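Bifunctional endomannanase/endoglucanase (PDB 3W0K) probably hydrolyses internal linkages of mannan and glucan polysaccharides, using a beta/alpha-barrel of glycoside hydrolase family 5. Local coordinates at residues 148-159 with 181-191; 217-225 with 265-276. All coordinates share one frame; numbering follows the deposited sequence.

Overall arrangement
This (beta/alpha)8 barrel illustrates how the stretches that lead from one barrel element to the next are fixed to nearby helices. Following the chain from the N terminus, interaction 1 comes first: helix 148-165, after the fourth barrel strand, meets the loop 181-191 that leads into the sixth strand, 192-197, and the contact closes a loop containing the fifth strand, 170-174, and helix 176-179. Interaction 2 opens only after that, joining 217-225, which runs into the hairpin 225-227 and 230-232, to helix 267-284, with the rest of the hairpin, helix 234-249 and the seventh strand enclosed. The centres of interactions 1 and 2 lie about 34 Å apart, and the two neither nest nor cross.

Interaction 1 of 2, residues 148-159 with 181-191; sequences RENHASLIIRTV and IAMPELAHLGV
Arg148 reaches out from the first turn of its helix to Glu185 and to the backbone of Ala182, and these polar bonds hold one end of a contact that is otherwise largely apolar. Its chain is extended from CG to NE, which carries NH1 to two acceptors, both near the guanidinium plane. Arg148 NH1 meets Glu185 OE2 at 3.0 Å, on the syn lone pair, in a salt bridge with the carboxylate plane turned 90° from the guanidinium; the link to OE1 is weak. Arg148 NH1 also bonds Ala182 O at 3.1 Å, nearly straight at 168°. The bend of Glu185 at chi2 (-85°) brings Glu185 OE2 close to the arginine methylenes, 3.5 Å from Arg148 CD. Two waters extend the polar end: one gives protons to Arg148 O and Glu185 OE2 and also bonds His151 ND1, while the other joins Arg148 NH2 to Ala182 O.

Beside this, Met183 SD lies 3.6 Å from His151 CE1, oblique to the imidazole. Farther along the helix the contact turns apolar. Leu186 divides its methyls, CD1 against His151 and Leu186 CD2 3.9 Å from Ala152 CB and also against Ile156 CG1. Leu189 follows one turn on: Leu189 CD2 sits among Ile155 CG2, Ile156 CG1 and Val159 CG2, nearest the last at 3.7 Å. Val191 CG1 adds a looser touch on Val159.

With the guanidinium gone, as with an alanine here, the Glu185 carboxylate would probably lose its countercharge and Ala182 O one of its donors. The chemistry thus divides along the helix: charge and water fix the start of the loop, where Ala182 also touches helix 234-249, whereas leucine and valine methyls seat its end just before strand 192-197.

Interaction 2 of 2, residues 217-225 with 265-276; sequences LPEPYYPDL and TSNDVAIRWFED
Tyr222 lies along helix 267-284 with its ring against Trp273 and its hydroxyl on Asp276, and the tight part of the contact is built round it. With CG anti to the backbone N (chi1 -166°), the phenol runs along the helix surface. Trp273 CB stands over one face of the Tyr222 ring, 4.3 Å from its centroid in a CH-pi contact, and the indole presents its edge to the same ring, planes at 80°. Arg272 CG meets the ring edge, 3.6 Å from Tyr222 CD2. At the root of the side chain, Val269 CG1 packs 3.9 Å from Tyr222 CB, and Val269 CG2 lies near Pro220 O. Beyond the ring, Tyr222 OH donates to Asp276 OD2 at 2.7 Å through the anti lone pair. Asp276 OD1 takes Arg272 NH1 at 2.9 Å from above the carboxylate plane, so tyrosine and arginine together restrain this carboxylate.

The fit is looser elsewhere. Pro220 CB and Thr265 CG2 are 4.1 Å apart, and exposed Pro223 covers the other ring face only near its rim. One water links Pro220 O to Ser266 N; another bonds Tyr222 O and, weakly, Asp268 O.

Leu203 touches Tyr222, Val269 and Trp273, and its backbone O accepts the Thr265 hydroxyl; Gln199 O binds Trp273 NE1. Leu237 packs on Tyr222 and Asp276, so that helices 201-204, 234-249 and 267-284 all touch the tyrosine, just ahead of strand 225-227.

Interaction 1 of 2, residues 148-159 with 181-191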
loop_
_atom_site.group_PDB
_atom_site.type_symbol
_atom_site.label_atom_id
_atom_site.label_comp_id
_atom_site.label_asym_id
_atom_site.label_seq_id
_atom_site.Cartn_x
_atom_site.Cartn_y
_atom_site.Cartn_z
ATOM N N ARG A 148 -7.570 9.595 -16.962
ATOM C CA ARG A 148 -8.503 9.509 -15.843
ATOM C C ARG A 148 -9.751 8.746 -16.277
ATOM O O ARG A 148 -10.317 7.974 -15.504
ATOM C CB ARG A 148 -8.894 10.898 -15.337
ATOM C CG ARG A 148 -7.824 11.601 -14.523
ATOM C CD ARG A 148 -8.391 12.865 -13.909
ATOM N NE ARG A 148 -7.383 13.666 -13.218
ATOM C CZ ARG A 148 -7.043 13.521 -11.940
ATOM N NH1 ARG A 148 -7.617 12.590 -11.186
ATOM N NH2 ARG A 148 -6.154 14.346 -11.404
ATOM N N GLU A 149 -10.141 8.929 -17.537
ATOM C CA GLU A 149 -11.319 8.272 -18.089
ATOM C C GLU A 149 -11.188 6.752 -18.203
ATOM O O GLU A 149 -12.071 6.025 -17.745
ATOM C CB GLU A 149 -11.669 8.869 -19.454
ATOM C CG GLU A 149 -12.965 8.338 -20.054
ATOM C CD GLU A 149 -13.326 9.011 -21.368
ATOM O OE1 GLU A 149 -13.188 10.250 -21.467
ATOM O OE2 GLU A 149 -13.755 8.299 -22.301
ATOM N N ASN A 150 -10.104 6.258 -18.805
ATOM C CA ASN A 150 -9.981 4.809 -18.929
ATOM C C ASN A 150 -9.674 4.103 -17.610
ATOM O O ASN A 150 -10.106 2.970 -17.398
ATOM C CB ASN A 150 -9.077 4.358 -20.102
ATOM C CG ASN A 150 -7.630 4.816 -19.984
ATOM O OD1 ASN A 150 -7.068 4.918 -18.896
ATOM N ND2 ASN A 150 -6.997 5.025 -21.136
ATOM N N HIS A 151 -8.994 4.798 -16.701
ATOM C CA HIS A 151 -8.703 4.231 -15.390
ATOM C C HIS A 151 -10.033 4.113 -14.643
ATOM O O HIS A 151 -10.346 3.062 -14.085
ATOM C CB HIS A 151 -7.743 5.132 -14.601
ATOM C CG HIS A 151 -7.642 4.782 -13.147
ATOM N ND1 HIS A 151 -8.322 5.474 -12.168
ATOM C CD2 HIS A 151 -6.950 3.807 -12.507
ATOM C CE1 HIS A 151 -8.054 4.942 -10.988
ATOM N NE2 HIS A 151 -7.224 3.929 -11.166
ATOM N N ALA A 152 -10.821 5.188 -14.655
ATOM C CA ALA A 152 -12.116 5.182 -13.979
ATOM C C ALA A 152 -13.031 4.094 -14.539
ATOM O O ALA A 152 -13.683 3.377 -13.784
ATOM C CB ALA A 152 -12.785 6.555 -14.095
ATOM N N SER A 153 -13.056 3.956 -15.862
ATOM C CA SER A 153 -13.890 2.940 -16.498
ATOM C C SER A 153 -13.509 1.534 -16.044
ATOM O O SER A 153 -14.384 0.718 -15.750
ATOM C CB SER A 153 -13.812 3.049 -18.024
ATOM O OG SER A 153 -14.444 4.235 -18.477
ATOM N N LEU A 154 -12.208 1.265 -15.947
ATOM C CA LEU A 154 -11.740 -0.046 -15.508
ATOM C C LEU A 154 -12.076 -0.285 -14.038
ATOM O O LEU A 154 -12.499 -1.375 -13.665
ATOM C CB LEU A 154 -10.233 -0.206 -15.734
ATOM C CG LEU A 154 -9.655 -1.568 -15.322
ATOM C CD1 LEU A 154 -10.344 -2.705 -16.076
ATOM C CD2 LEU A 154 -8.151 -1.580 -15.576
ATOM N N ILE A 155 -11.865 0.730 -13.204
ATOM C CA ILE A 155 -12.170 0.615 -11.781
ATOM C C ILE A 155 -13.664 0.349 -11.585
ATOM O O ILE A 155 -14.045 -0.542 -10.831
ATOM C CB ILE A 155 -11.750 1.892 -11.014
ATOM C CG1 ILE A 155 -10.225 2.049 -11.050
ATOM C CG2 ILE A 155 -12.256 1.851 -9.574
ATOM C CD1 ILE A 155 -9.456 0.921 -10.365
ATOM N N ILE A 156 -14.500 1.092 -12.306
ATOM C CA ILE A 156 -15.949 0.926 -12.212
ATOM C C ILE A 156 -16.372 -0.476 -12.659
ATOM O O ILE A 156 -17.195 -1.120 -12.002
ATOM C CB ILE A 156 -16.683 2.023 -13.018
ATOM C CG1 ILE A 156 -16.494 3.378 -12.326
ATOM C CG2 ILE A 156 -18.172 1.702 -13.135
ATOM C CD1 ILE A 156 -16.927 4.565 -13.164
ATOM N N ARG A 157 -15.766 -0.972 -13.736
ATOM C CA ARG A 157 -16.083 -2.308 -14.227
ATOM C C ARG A 157 -15.726 -3.358 -13.172
ATOM O O ARG A 157 -16.505 -4.269 -12.902
ATOM C CB ARG A 157 -15.318 -2.615 -15.520
ATOM C CG ARG A 157 -15.583 -4.023 -16.026
ATOM C CD ARG A 157 -14.691 -4.438 -17.181
ATOM N NE ARG A 157 -14.904 -5.852 -17.474
ATOM C CZ ARG A 157 -14.105 -6.608 -18.220
ATOM N NH1 ARG A 157 -13.011 -6.095 -18.776
ATOM N NH2 ARG A 157 -14.379 -7.898 -18.370
ATOM N N THR A 158 -14.548 -3.213 -12.574
ATOM C CA THR A 158 -14.069 -4.151 -11.565
ATOM C C THR A 158 -14.913 -4.111 -10.294
ATOM O O THR A 158 -15.274 -5.159 -9.753
ATOM C CB THR A 158 -12.586 -3.885 -11.239
ATOM O OG1 THR A 158 -11.831 -3.879 -12.458
ATOM C CG2 THR A 158 -12.031 -4.977 -10.333
ATOM N N VAL A 159 -15.238 -2.904 -9.839
ATOM C CA VAL A 159 -16.052 -2.708 -8.641
ATOM C C VAL A 159 -17.438 -3.327 -8.827
ATOM O O VAL A 159 -17.948 -4.006 -7.933
ATOM C CB VAL A 159 -16.174 -1.206 -8.296
ATOM C CG1 VAL A 159 -17.284 -0.968 -7.280
ATOM C CG2 VAL A 159 -14.848 -0.699 -7.738
ATOM N N ILE A 181 -1.853 11.031 -6.653
ATOM C CA ILE A 181 -2.953 11.850 -7.154
ATOM C C ILE A 181 -4.377 11.449 -6.786
ATOM O O ILE A 181 -4.809 10.333 -7.070
ATOM C CB ILE A 181 -2.826 11.971 -8.695
ATOM C CG1 ILE A 181 -1.419 12.457 -9.071
ATOM C CG2 ILE A 181 -3.890 12.898 -9.264
ATOM C CD1 ILE A 181 -1.042 13.804 -8.484
ATOM N N ALA A 182 -5.113 12.399 -6.205
ATOM C CA ALA A 182 -6.501 12.192 -5.795
ATOM C C ALA A 182 -7.410 11.986 -7.005
ATOM O O ALA A 182 -7.145 12.507 -8.092
ATOM C CB ALA A 182 -6.989 13.371 -4.960
ATOM N N MET A 183 -8.507 11.265 -6.794
ATOM C CA MET A 183 -9.433 10.945 -7.876
ATOM C C MET A 183 -10.875 11.359 -7.598
ATOM O O MET A 183 -11.728 10.520 -7.312
ATOM C CB MET A 183 -9.367 9.436 -8.150
ATOM C CG MET A 183 -7.954 8.940 -8.434
ATOM S SD MET A 183 -7.748 7.166 -8.173
ATOM C CE MET A 183 -7.944 7.059 -6.374
ATOM N N PRO A 184 -11.178 12.661 -7.723
ATOM C CA PRO A 184 -12.546 13.125 -7.471
ATOM C C PRO A 184 -13.579 12.487 -8.401
ATOM O O PRO A 184 -14.751 12.359 -8.042
ATOM C CB PRO A 184 -12.439 14.641 -7.667
ATOM C CG PRO A 184 -11.287 14.798 -8.605
ATOM C CD PRO A 184 -10.297 13.781 -8.098
ATOM N N GLU A 185 -13.121 12.029 -9.565
ATOM C CA GLU A 185 -13.993 11.389 -10.545
ATOM C C GLU A 185 -14.537 10.044 -10.060
ATOM O O GLU A 185 -15.505 9.527 -10.614
ATOM C CB GLU A 185 -13.274 11.222 -11.895
ATOM C CG GLU A 185 -12.036 10.311 -11.883
ATOM C CD GLU A 185 -10.746 11.018 -11.464
ATOM O OE1 GLU A 185 -10.792 12.148 -10.933
ATOM O OE2 GLU A 185 -9.665 10.435 -11.671
ATOM N N LEU A 186 -13.923 9.488 -9.016
ATOM C CA LEU A 186 -14.365 8.209 -8.463
ATOM C C LEU A 186 -14.879 8.347 -7.026
ATOM O O LEU A 186 -15.076 7.353 -6.327
ATOM C CB LEU A 186 -13.227 7.183 -8.524
ATOM C CG LEU A 186 -12.845 6.676 -9.919
ATOM C CD1 LEU A 186 -11.516 5.942 -9.866
ATOM C CD2 LEU A 186 -13.947 5.773 -10.468
ATOM N N ALA A 187 -15.134 9.585 -6.612
ATOM C CA ALA A 187 -15.616 9.877 -5.261
ATOM C C ALA A 187 -16.957 9.233 -4.897
ATOM O O ALA A 187 -17.158 8.817 -3.755
ATOM C CB ALA A 187 -15.692 11.387 -5.056
ATOM N N HIS A 188 -17.861 9.138 -5.868
ATOM C CA HIS A 188 -19.189 8.577 -5.631
ATOM C C HIS A 188 -19.297 7.054 -5.727
ATOM O O HIS A 188 -20.391 6.499 -5.593
ATOM C CB HIS A 188 -20.198 9.233 -6.571
ATOM N N LEU A 189 -18.166 6.376 -5.906
ATOM C CA LEU A 189 -18.169 4.920 -6.037
ATOM C C LEU A 189 -18.319 4.151 -4.721
ATOM O O LEU A 189 -18.558 2.942 -4.729
ATOM C CB LEU A 189 -16.917 4.462 -6.791
ATOM C CG LEU A 189 -16.946 3.078 -7.440
ATOM C CD1 LEU A 189 -18.171 2.931 -8.337
ATOM C CD2 LEU A 189 -15.670 2.878 -8.245
ATOM N N GLY A 190 -18.184 4.849 -3.597
ATOM C CA GLY A 190 -18.325 4.204 -2.300
ATOM C C GLY A 190 -17.191 3.258 -1.956
ATOM O O GLY A 190 -17.406 2.202 -1.357
ATOM N N VAL A 191 -15.980 3.638 -2.349
ATOM C CA VAL A 191 -14.790 2.839 -2.080
ATOM C C VAL A 191 -13.798 3.680 -1.290
ATOM O O VAL A 191 -13.925 4.905 -1.225
ATOM C CB VAL A 191 -14.105 2.365 -3.391
ATOM C CG1 VAL A 191 -15.056 1.495 -4.198
ATOM C CG2 VAL A 191 -13.632 3.560 -4.219
HETATM O O HOH W 1 -9.680 7.901 -12.768
HETATM O O HOH W 2 -6.303 15.138 -8.537
#

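Interaction 2 of 2, residues 217-225 with 265-276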
loop_
_atom_site.group_PDB
_atom_site.type_symbol
_atom_site.label_atom_id
_atom_site.label_comp_id
_atom_site.label_asym_id
_atom_site.label_seq_id
_atom_site.Cartn_x
_atom_site.Cartn_y
_atom_site.Cartn_z
ATOM N N LEU A 217 20.840 13.293 -5.975
ATOM C CA LEU A 217 20.237 13.964 -4.826
ATOM C C LEU A 217 21.230 14.183 -3.692
ATOM O O LEU A 217 22.093 13.342 -3.437
ATOM C CB LEU A 217 19.039 13.169 -4.301
ATOM C CG LEU A 217 17.783 13.124 -5.170
ATOM C CD1 LEU A 217 16.739 12.270 -4.480
ATOM C CD2 LEU A 217 17.246 14.528 -5.409
ATOM N N PRO A 218 21.136 15.340 -3.012
ATOM C CA PRO A 218 22.028 15.665 -1.895
ATOM C C PRO A 218 21.570 14.922 -0.643
ATOM O O PRO A 218 20.449 14.412 -0.602
ATOM C CB PRO A 218 21.829 17.170 -1.741
ATOM C CG PRO A 218 20.383 17.342 -2.082
ATOM C CD PRO A 218 20.236 16.469 -3.313
ATOM N N GLU A 219 22.436 14.844 0.365
ATOM C CA GLU A 219 22.087 14.169 1.612
ATOM C C GLU A 219 20.862 14.879 2.187
ATOM O O GLU A 219 20.877 16.095 2.390
ATOM C CB GLU A 219 23.255 14.224 2.601
ATOM C CG GLU A 219 23.052 13.365 3.843
ATOM C CD GLU A 219 24.274 13.324 4.745
ATOM O OE1 GLU A 219 25.406 13.216 4.224
ATOM O OE2 GLU A 219 24.099 13.388 5.982
ATOM N N PRO A 220 19.770 14.131 2.423
ATOM C CA PRO A 220 18.535 14.698 2.963
ATOM C C PRO A 220 18.672 15.422 4.293
ATOM O O PRO A 220 19.379 14.978 5.198
ATOM C CB PRO A 220 17.630 13.472 3.111
ATOM C CG PRO A 220 18.125 12.552 2.068
ATOM C CD PRO A 220 19.618 12.685 2.207
ATOM N N TYR A 221 17.989 16.556 4.375
ATOM C CA TYR A 221 17.931 17.380 5.572
ATOM C C TYR A 221 16.458 17.773 5.655
ATOM O O TYR A 221 15.760 17.790 4.638
ATOM C CB TYR A 221 18.841 18.609 5.456
ATOM C CG TYR A 221 18.617 19.439 4.215
ATOM C CD1 TYR A 221 17.747 20.527 4.230
ATOM C CD2 TYR A 221 19.262 19.124 3.020
ATOM C CE1 TYR A 221 17.520 21.280 3.083
ATOM C CE2 TYR A 221 19.043 19.871 1.866
ATOM C CZ TYR A 221 18.169 20.945 1.906
ATOM O OH TYR A 221 17.929 21.673 0.766
ATOM N N TYR A 222 15.975 18.058 6.857
ATOM C CA TYR A 222 14.572 18.402 7.035
ATOM C C TYR A 222 14.402 19.150 8.358
ATOM O O TYR A 222 15.083 18.839 9.336
ATOM C CB TYR A 222 13.745 17.103 7.032
ATOM C CG TYR A 222 12.260 17.306 6.874
ATOM C CD1 TYR A 222 11.698 17.548 5.618
ATOM C CD2 TYR A 222 11.418 17.297 7.983
ATOM C CE1 TYR A 222 10.336 17.785 5.476
ATOM C CE2 TYR A 222 10.060 17.532 7.852
ATOM C CZ TYR A 222 9.524 17.779 6.597
ATOM O OH TYR A 222 8.183 18.042 6.477
ATOM N N PRO A 223 13.474 20.123 8.420
ATOM C CA PRO A 223 12.556 20.597 7.376
ATOM C C PRO A 223 13.177 21.503 6.314
ATOM O O PRO A 223 14.381 21.765 6.322
ATOM C CB PRO A 223 11.504 21.350 8.181
ATOM C CG PRO A 223 12.335 21.985 9.252
ATOM C CD PRO A 223 13.220 20.839 9.686
ATOM N N ASP A 224 12.324 21.961 5.400
ATOM C CA ASP A 224 12.701 22.854 4.307
ATOM C C ASP A 224 13.661 22.241 3.290
ATOM O O ASP A 224 14.592 22.899 2.821
ATOM C CB ASP A 224 13.262 24.171 4.858
ATOM C CG ASP A 224 12.262 24.924 5.727
ATOM O OD1 ASP A 224 11.062 24.571 5.740
ATOM O OD2 ASP A 224 12.682 25.883 6.406
ATOM N N LEU A 225 13.405 20.988 2.926
ATOM C CA LEU A 225 14.234 20.284 1.954
ATOM C C LEU A 225 13.925 20.798 0.554
ATOM O O LEU A 225 12.773 20.783 0.122
ATOM C CB LEU A 225 13.975 18.774 2.019
ATOM C CG LEU A 225 14.661 17.886 0.975
ATOM C CD1 LEU A 225 16.170 18.002 1.088
ATOM C CD2 LEU A 225 14.234 16.439 1.164
ATOM N N THR A 265 18.734 7.317 4.748
ATOM C CA THR A 265 18.527 8.667 5.261
ATOM C C THR A 265 18.927 8.694 6.733
ATOM O O THR A 265 18.707 7.719 7.453
ATOM C CB THR A 265 17.039 9.051 5.131
ATOM O OG1 THR A 265 16.669 9.032 3.748
ATOM C CG2 THR A 265 16.766 10.433 5.716
ATOM N N SER A 266 19.534 9.792 7.178
ATOM C CA SER A 266 19.941 9.907 8.577
ATOM C C SER A 266 18.689 9.774 9.440
ATOM O O SER A 266 17.643 10.342 9.114
ATOM C CB SER A 266 20.625 11.248 8.837
ATOM O OG SER A 266 21.247 11.245 10.110
ATOM N N ASN A 267 18.796 9.029 10.536
ATOM C CA ASN A 267 17.643 8.810 11.399
ATOM C C ASN A 267 17.008 10.057 11.990
ATOM O O ASN A 267 15.787 10.126 12.108
ATOM C CB ASN A 267 17.955 7.811 12.510
ATOM C CG ASN A 267 16.702 7.190 13.079
ATOM O OD1 ASN A 267 15.907 6.597 12.344
ATOM N ND2 ASN A 267 16.494 7.349 14.380
ATOM N N ASP A 268 17.822 11.037 12.378
ATOM C CA ASP A 268 17.275 12.266 12.946
ATOM C C ASP A 268 16.407 12.980 11.909
ATOM O O ASP A 268 15.354 13.524 12.238
ATOM C CB ASP A 268 18.395 13.188 13.452
ATOM C CG ASP A 268 19.248 13.756 12.332
ATOM O OD1 ASP A 268 19.430 14.992 12.295
ATOM O OD2 ASP A 268 19.737 12.974 11.491
ATOM N N VAL A 269 16.835 12.925 10.650
ATOM C CA VAL A 269 16.107 13.543 9.547
ATOM C C VAL A 269 14.806 12.782 9.279
ATOM O O VAL A 269 13.749 13.388 9.086
ATOM C CB VAL A 269 16.976 13.575 8.265
ATOM C CG1 VAL A 269 16.174 14.096 7.079
ATOM C CG2 VAL A 269 18.203 14.454 8.494
ATOM N N ALA A 270 14.886 11.454 9.298
ATOM C CA ALA A 270 13.716 10.609 9.067
ATOM C C ALA A 270 12.667 10.832 10.151
ATOM O O ALA A 270 11.487 11.009 9.851
ATOM C CB ALA A 270 14.126 9.145 9.020
ATOM N N ILE A 271 13.106 10.831 11.408
ATOM C CA ILE A 271 12.205 11.043 12.537
ATOM C C ILE A 271 11.518 12.403 12.446
ATOM O O ILE A 271 10.321 12.503 12.682
ATOM C CB ILE A 271 12.953 10.904 13.892
ATOM C CG1 ILE A 271 13.275 9.430 14.162
ATOM C CG2 ILE A 271 12.128 11.496 15.036
ATOM C CD1 ILE A 271 12.049 8.566 14.448
ATOM N N ARG A 272 12.271 13.435 12.065
ATOM C CA ARG A 272 11.713 14.781 11.937
ATOM C C ARG A 272 10.591 14.798 10.898
ATOM O O ARG A 272 9.553 15.433 11.094
ATOM C CB ARG A 272 12.808 15.781 11.545
ATOM C CG ARG A 272 12.324 17.218 11.434
ATOM C CD ARG A 272 11.780 17.723 12.758
ATOM N NE ARG A 272 11.166 19.041 12.624
ATOM C CZ ARG A 272 9.904 19.251 12.261
ATOM N NH1 ARG A 272 9.104 18.224 11.992
ATOM N NH2 ARG A 272 9.438 20.491 12.182
ATOM N N TRP A 273 10.804 14.075 9.803
ATOM C CA TRP A 273 9.817 13.982 8.738
ATOM C C TRP A 273 8.610 13.164 9.219
ATOM O O TRP A 273 7.462 13.546 8.981
ATOM C CB TRP A 273 10.456 13.368 7.489
ATOM C CG TRP A 273 9.472 12.959 6.443
ATOM C CD1 TRP A 273 8.884 13.756 5.504
ATOM C CD2 TRP A 273 8.925 11.650 6.262
ATOM N NE1 TRP A 273 7.993 13.021 4.752
ATOM C CE2 TRP A 273 8.000 11.726 5.199
ATOM C CE3 TRP A 273 9.123 10.420 6.903
ATOM C CZ2 TRP A 273 7.272 10.614 4.760
ATOM C CZ3 TRP A 273 8.401 9.318 6.469
ATOM C CH2 TRP A 273 7.485 9.422 5.408
ATOM N N PHE A 274 8.874 12.062 9.921
ATOM C CA PHE A 274 7.798 11.221 10.458
ATOM C C PHE A 274 6.885 12.039 11.368
ATOM O O PHE A 274 5.667 11.883 11.345
ATOM C CB PHE A 274 8.368 10.047 11.260
ATOM C CG PHE A 274 8.581 8.794 10.455
ATOM C CD1 PHE A 274 7.500 8.108 9.910
ATOM C CD2 PHE A 274 9.859 8.274 10.284
ATOM C CE1 PHE A 274 7.692 6.917 9.210
ATOM C CE2 PHE A 274 10.063 7.083 9.584
ATOM C CZ PHE A 274 8.975 6.404 9.046
ATOM N N GLU A 275 7.482 12.907 12.182
ATOM C CA GLU A 275 6.704 13.738 13.089
ATOM C C GLU A 275 5.705 14.613 12.340
ATOM O O GLU A 275 4.577 14.793 12.795
ATOM C CB GLU A 275 7.629 14.580 13.966
ATOM C CG GLU A 275 8.402 13.741 14.973
ATOM C CD GLU A 275 9.479 14.514 15.705
ATOM O OE1 GLU A 275 10.070 15.441 15.111
ATOM O OE2 GLU A 275 9.750 14.177 16.876
ATOM N N ASP A 276 6.102 15.114 11.174
ATOM C CA ASP A 276 5.215 15.942 10.364
ATOM C C ASP A 276 4.082 15.153 9.713
ATOM O O ASP A 276 2.914 15.515 9.861
ATOM C CB ASP A 276 5.998 16.691 9.286
ATOM C CG ASP A 276 6.616 17.980 9.792
ATOM O OD1 ASP A 276 6.382 18.354 10.961
ATOM O OD2 ASP A 276 7.327 18.629 9.003
HETATM O O HOH W 3 20.071 12.239 5.695
HETATM O O HOH W 4 16.405 16.699 11.274
#